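Local coordinates for protein (tenascin) (Gallus gallus, PDB 1QR4), which forms part of an extracellular matrix adhesion protein, a two-domain fibronectin type III segment that probably binds heparin and contactin, at residues N9-L23 and S84-S97. Residues are numbered along the deposited sequence; the frame is centred on the assembly and turned at random.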
loop_
_atom_site.group_PDB
_atom_site.type_symbol
_atom_site.label_atom_id
_atom_site.label_comp_id
_atom_site.label_asym_id
_atom_site.label_seq_id
_atom_site.Cartn_x
_atom_site.Cartn_y
_atom_site.Cartn_z
ATOM N N ASN A 9 -13.939 18.214 20.848
ATOM C CA ASN A 9 -12.933 17.512 20.045
ATOM C C ASN A 9 -13.391 17.235 18.609
ATOM O O ASN A 9 -14.580 17.323 18.300
ATOM C CB ASN A 9 -12.520 16.201 20.722
ATOM C CG ASN A 9 -13.601 15.147 20.674
ATOM O OD1 ASN A 9 -14.782 15.447 20.509
ATOM N ND2 ASN A 9 -13.200 13.899 20.826
ATOM N N PRO A 10 -12.441 16.952 17.701
ATOM C CA PRO A 10 -12.761 16.664 16.303
ATOM C C PRO A 10 -13.525 15.359 16.268
ATOM O O PRO A 10 -13.065 14.366 16.813
ATOM C CB PRO A 10 -11.382 16.475 15.677
ATOM C CG PRO A 10 -10.516 17.365 16.492
ATOM C CD PRO A 10 -10.985 17.051 17.886
ATOM N N LYS A 11 -14.692 15.349 15.641
ATOM C CA LYS A 11 -15.466 14.118 15.580
ATOM C C LYS A 11 -15.244 13.324 14.296
ATOM O O LYS A 11 -14.639 13.807 13.341
ATOM C CB LYS A 11 -16.954 14.415 15.761
ATOM C CG LYS A 11 -17.262 15.227 17.007
ATOM C CD LYS A 11 -18.761 15.324 17.287
ATOM C CE LYS A 11 -19.272 14.119 18.073
ATOM N NZ LYS A 11 -18.613 13.999 19.406
ATOM N N ASP A 12 -15.735 12.092 14.307
ATOM C CA ASP A 12 -15.654 11.155 13.195
ATOM C C ASP A 12 -14.396 11.130 12.351
ATOM O O ASP A 12 -14.432 11.388 11.151
ATOM C CB ASP A 12 -16.900 11.258 12.317
ATOM C CG ASP A 12 -18.167 10.899 13.075
ATOM O OD1 ASP A 12 -18.416 9.690 13.282
ATOM O OD2 ASP A 12 -18.895 11.827 13.491
ATOM N N LEU A 13 -13.287 10.789 12.993
ATOM C CA LEU A 13 -12.008 10.674 12.320
ATOM C C LEU A 13 -11.947 9.306 11.646
ATOM O O LEU A 13 -11.987 8.268 12.310
ATOM C CB LEU A 13 -10.872 10.810 13.330
ATOM C CG LEU A 13 -9.430 10.694 12.806
ATOM C CD1 LEU A 13 -9.144 11.812 11.797
ATOM C CD2 LEU A 13 -8.431 10.767 13.971
ATOM N N GLU A 14 -11.912 9.313 10.317
ATOM C CA GLU A 14 -11.841 8.080 9.535
ATOM C C GLU A 14 -10.707 8.118 8.503
ATOM O O GLU A 14 -10.342 9.187 8.006
ATOM C CB GLU A 14 -13.180 7.803 8.840
ATOM C CG GLU A 14 -13.630 8.870 7.851
ATOM C CD GLU A 14 -14.821 8.427 6.998
ATOM O OE1 GLU A 14 -14.836 7.254 6.542
ATOM O OE2 GLU A 14 -15.741 9.251 6.783
ATOM N N VAL A 15 -10.127 6.950 8.227
ATOM C CA VAL A 15 -9.050 6.810 7.248
ATOM C C VAL A 15 -9.558 6.094 5.995
ATOM O O VAL A 15 -10.226 5.061 6.068
ATOM C CB VAL A 15 -7.862 6.052 7.841
ATOM C CG1 VAL A 15 -8.336 4.777 8.495
ATOM C CG2 VAL A 15 -6.856 5.737 6.774
ATOM N N SER A 16 -9.250 6.669 4.842
ATOM C CA SER A 16 -9.685 6.113 3.559
ATOM C C SER A 16 -8.516 5.967 2.568
ATOM O O SER A 16 -7.393 6.433 2.832
ATOM C CB SER A 16 -10.770 7.026 2.957
ATOM O OG SER A 16 -11.352 6.469 1.790
ATOM N N ASP A 17 -8.781 5.271 1.460
ATOM C CA ASP A 17 -7.816 5.059 0.368
ATOM C C ASP A 17 -6.382 4.619 0.763
ATOM O O ASP A 17 -5.399 5.285 0.422
ATOM C CB ASP A 17 -7.748 6.318 -0.538
ATOM C CG ASP A 17 -9.135 6.930 -0.857
ATOM O OD1 ASP A 17 -10.159 6.209 -0.886
ATOM O OD2 ASP A 17 -9.192 8.154 -1.096
ATOM N N PRO A 18 -6.246 3.486 1.482
ATOM C CA PRO A 18 -4.916 3.010 1.884
ATOM C C PRO A 18 -3.958 2.807 0.700
ATOM O O PRO A 18 -4.303 2.199 -0.317
ATOM C CB PRO A 18 -5.222 1.672 2.566
ATOM C CG PRO A 18 -6.573 1.890 3.159
ATOM C CD PRO A 18 -7.303 2.618 2.041
ATOM N N THR A 19 -2.758 3.344 0.855
ATOM C CA THR A 19 -1.695 3.243 -0.134
ATOM C C THR A 19 -0.519 2.573 0.586
ATOM O O THR A 19 -0.672 2.108 1.713
ATOM C CB THR A 19 -1.355 4.663 -0.670
ATOM O OG1 THR A 19 -2.310 5.012 -1.681
ATOM C CG2 THR A 19 0.058 4.775 -1.237
ATOM N N GLU A 20 0.604 2.403 -0.101
ATOM C CA GLU A 20 1.792 1.792 0.490
ATOM C C GLU A 20 2.520 2.790 1.364
ATOM O O GLU A 20 3.213 2.423 2.320
ATOM C CB GLU A 20 2.771 1.367 -0.611
ATOM C CG GLU A 20 2.528 -0.003 -1.200
ATOM C CD GLU A 20 3.407 -0.281 -2.402
ATOM O OE1 GLU A 20 4.593 0.122 -2.387
ATOM O OE2 GLU A 20 2.906 -0.903 -3.359
ATOM N N THR A 21 2.343 4.058 1.037
ATOM C CA THR A 21 3.050 5.098 1.728
ATOM C C THR A 21 2.124 6.213 2.232
ATOM O O THR A 21 2.570 7.136 2.921
ATOM C CB THR A 21 4.166 5.614 0.763
ATOM O OG1 THR A 21 5.001 6.575 1.410
ATOM C CG2 THR A 21 3.554 6.215 -0.500
ATOM N N THR A 22 0.831 6.124 1.924
ATOM C CA THR A 22 -0.096 7.153 2.379
ATOM C C THR A 22 -1.393 6.646 2.962
ATOM O O THR A 22 -1.798 5.517 2.738
ATOM C CB THR A 22 -0.517 8.132 1.266
ATOM O OG1 THR A 22 -1.478 7.506 0.413
ATOM C CG2 THR A 22 0.665 8.578 0.454
ATOM N N LEU A 23 -2.056 7.553 3.670
ATOM C CA LEU A 23 -3.351 7.324 4.285
ATOM C C LEU A 23 -4.082 8.625 4.137
ATOM O O LEU A 23 -3.498 9.693 4.305
ATOM C CB LEU A 23 -3.217 6.989 5.758
ATOM C CG LEU A 23 -2.767 5.558 6.042
ATOM C CD1 LEU A 23 -2.452 5.415 7.515
ATOM C CD2 LEU A 23 -3.837 4.566 5.615
ATOM N N SER A 84 -7.663 20.034 22.866
ATOM C CA SER A 84 -8.916 19.345 23.164
ATOM C C SER A 84 -8.684 17.856 23.506
ATOM O O SER A 84 -7.539 17.407 23.694
ATOM C CB SER A 84 -9.868 19.471 21.969
ATOM O OG SER A 84 -9.375 18.777 20.830
ATOM N N LYS A 85 -9.778 17.111 23.646
ATOM C CA LYS A 85 -9.702 15.685 23.931
ATOM C C LYS A 85 -9.294 15.041 22.612
ATOM O O LYS A 85 -9.848 15.380 21.565
ATOM C CB LYS A 85 -11.071 15.171 24.333
ATOM C CG LYS A 85 -11.120 13.699 24.569
ATOM C CD LYS A 85 -12.512 13.175 24.299
ATOM C CE LYS A 85 -12.515 11.655 24.339
ATOM N NZ LYS A 85 -11.436 11.086 23.471
ATOM N N PRO A 86 -8.333 14.102 22.639
ATOM C CA PRO A 86 -7.861 13.424 21.424
ATOM C C PRO A 86 -8.882 12.512 20.784
ATOM O O PRO A 86 -9.601 11.789 21.481
ATOM C CB PRO A 86 -6.689 12.580 21.924
ATOM C CG PRO A 86 -6.277 13.245 23.193
ATOM C CD PRO A 86 -7.586 13.629 23.813
ATOM N N THR A 87 -8.956 12.570 19.460
ATOM C CA THR A 87 -9.836 11.695 18.710
ATOM C C THR A 87 -8.862 10.683 18.098
ATOM O O THR A 87 -7.907 11.066 17.424
ATOM C CB THR A 87 -10.591 12.467 17.656
ATOM O OG1 THR A 87 -11.227 13.582 18.284
ATOM C CG2 THR A 87 -11.658 11.601 17.022
ATOM N N THR A 88 -9.068 9.400 18.374
ATOM C CA THR A 88 -8.142 8.392 17.895
ATOM C C THR A 88 -8.675 7.264 17.031
ATOM O O THR A 88 -9.819 6.824 17.183
ATOM C CB THR A 88 -7.387 7.777 19.081
ATOM O OG1 THR A 88 -6.604 8.793 19.725
ATOM C CG2 THR A 88 -6.465 6.655 18.627
ATOM N N ILE A 89 -7.832 6.832 16.094
ATOM C CA ILE A 89 -8.126 5.724 15.195
ATOM C C ILE A 89 -6.817 5.060 14.796
ATOM O O ILE A 89 -5.723 5.618 14.972
ATOM C CB ILE A 89 -8.807 6.134 13.859
ATOM C CG1 ILE A 89 -7.923 7.114 13.088
ATOM C CG2 ILE A 89 -10.199 6.648 14.084
ATOM C CD1 ILE A 89 -8.076 7.027 11.578
ATOM N N LYS A 90 -6.960 3.871 14.223
ATOM C CA LYS A 90 -5.839 3.099 13.738
ATOM C C LYS A 90 -6.022 2.867 12.247
ATOM O O LYS A 90 -7.133 2.692 11.743
ATOM C CB LYS A 90 -5.736 1.766 14.467
ATOM C CG LYS A 90 -5.293 1.892 15.907
ATOM C CD LYS A 90 -5.160 0.528 16.571
ATOM C CE LYS A 90 -4.672 0.672 18.001
ATOM N NZ LYS A 90 -5.573 1.552 18.800
ATOM N N GLY A 91 -4.912 2.926 11.538
ATOM C CA GLY A 91 -4.929 2.719 10.110
ATOM C C GLY A 91 -3.601 2.102 9.739
ATOM O O GLY A 91 -2.543 2.535 10.205
ATOM N N SER A 92 -3.660 1.036 8.959
ATOM C CA SER A 92 -2.455 0.371 8.524
ATOM C C SER A 92 -2.299 0.569 7.025
ATOM O O SER A 92 -3.290 0.629 6.294
ATOM C CB SER A 92 -2.536 -1.110 8.866
ATOM O OG SER A 92 -3.769 -1.648 8.436
ATOM N N THR A 93 -1.058 0.757 6.582
ATOM C CA THR A 93 -0.769 0.926 5.154
ATOM C C THR A 93 -0.880 -0.440 4.482
ATOM O O THR A 93 -0.813 -1.476 5.157
ATOM C CB THR A 93 0.657 1.455 4.913
ATOM O OG1 THR A 93 1.584 0.720 5.723
ATOM C CG2 THR A 93 0.747 2.935 5.231
ATOM N N VAL A 94 -1.060 -0.447 3.163
ATOM C CA VAL A 94 -1.166 -1.701 2.433
ATOM C C VAL A 94 0.224 -2.294 2.207
ATOM O O VAL A 94 1.202 -1.563 2.171
ATOM C CB VAL A 94 -1.858 -1.489 1.088
ATOM C CG1 VAL A 94 -1.040 -0.563 0.223
ATOM C CG2 VAL A 94 -2.061 -2.821 0.395
ATOM N N VAL A 95 0.317 -3.614 2.082
ATOM C CA VAL A 95 1.604 -4.275 1.840
ATOM C C VAL A 95 2.261 -3.730 0.560
ATOM O O VAL A 95 1.569 -3.286 -0.362
ATOM C CB VAL A 95 1.435 -5.821 1.753
ATOM C CG1 VAL A 95 0.438 -6.192 0.670
ATOM C CG2 VAL A 95 2.773 -6.497 1.510
ATOM N N GLY A 96 3.593 -3.739 0.528
ATOM C CA GLY A 96 4.323 -3.235 -0.631
ATOM C C GLY A 96 4.367 -4.069 -1.912
ATOM O O GLY A 96 4.389 -5.307 -1.867
ATOM N N SER A 97 4.375 -3.373 -3.053
ATOM C CA SER A 97 4.452 -3.993 -4.387
ATOM C C SER A 97 5.904 -4.360 -4.700
ATOM O O SER A 97 6.821 -3.692 -4.205
ATOM C CB SER A 97 4.056 -2.984 -5.479
ATOM O OG SER A 97 2.718 -2.551 -5.393
HETATM O O HOH W 1 0.046 -1.674 -2.596
#
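Leu13 and Ile89 carry the apolar part of the contact between 9-23 and 84-97: their side chains cross at about a right angle, Leu13 CD2 lying 3.8 Å from Ile89 CG1. With CG1 between its backbone N and carbonyl carbon (chi1 59°), Ile89 brings CD1 to Val15 CG1, again at 3.8 Å. Gly91 follows, with Leu23 CD1 3.9 Å from its O.

Polar bonds lie beyond both ends of this apolar row. Thr87 OG1 donates to Pro10 O, while the amide of Asn9 comes near the same hydroxyl at too poor an angle to bond. At the other end Val94 N donates to Thr19 O (3.0 Å, 163° at the hydrogen). The extended Glu20 reaches past Val95 to Gly96, where OE2 accepts a weak bond from Ser97 N (2.9 Å) and one from a water that also donates to Val95 O. Ser97 OG lies within bonding reach of both Glu20 OE2 and Glu174 O of the second domain. Without the carboxylate, as with an alanine here, Ser97 N and the water would probably lose this acceptor.

Edge strands 11-16 and 87-92, axes 7.2 Å apart at 16°, pack through side chains across the fibronectin type III beta-sandwich; 93-97 then runs toward the second domain.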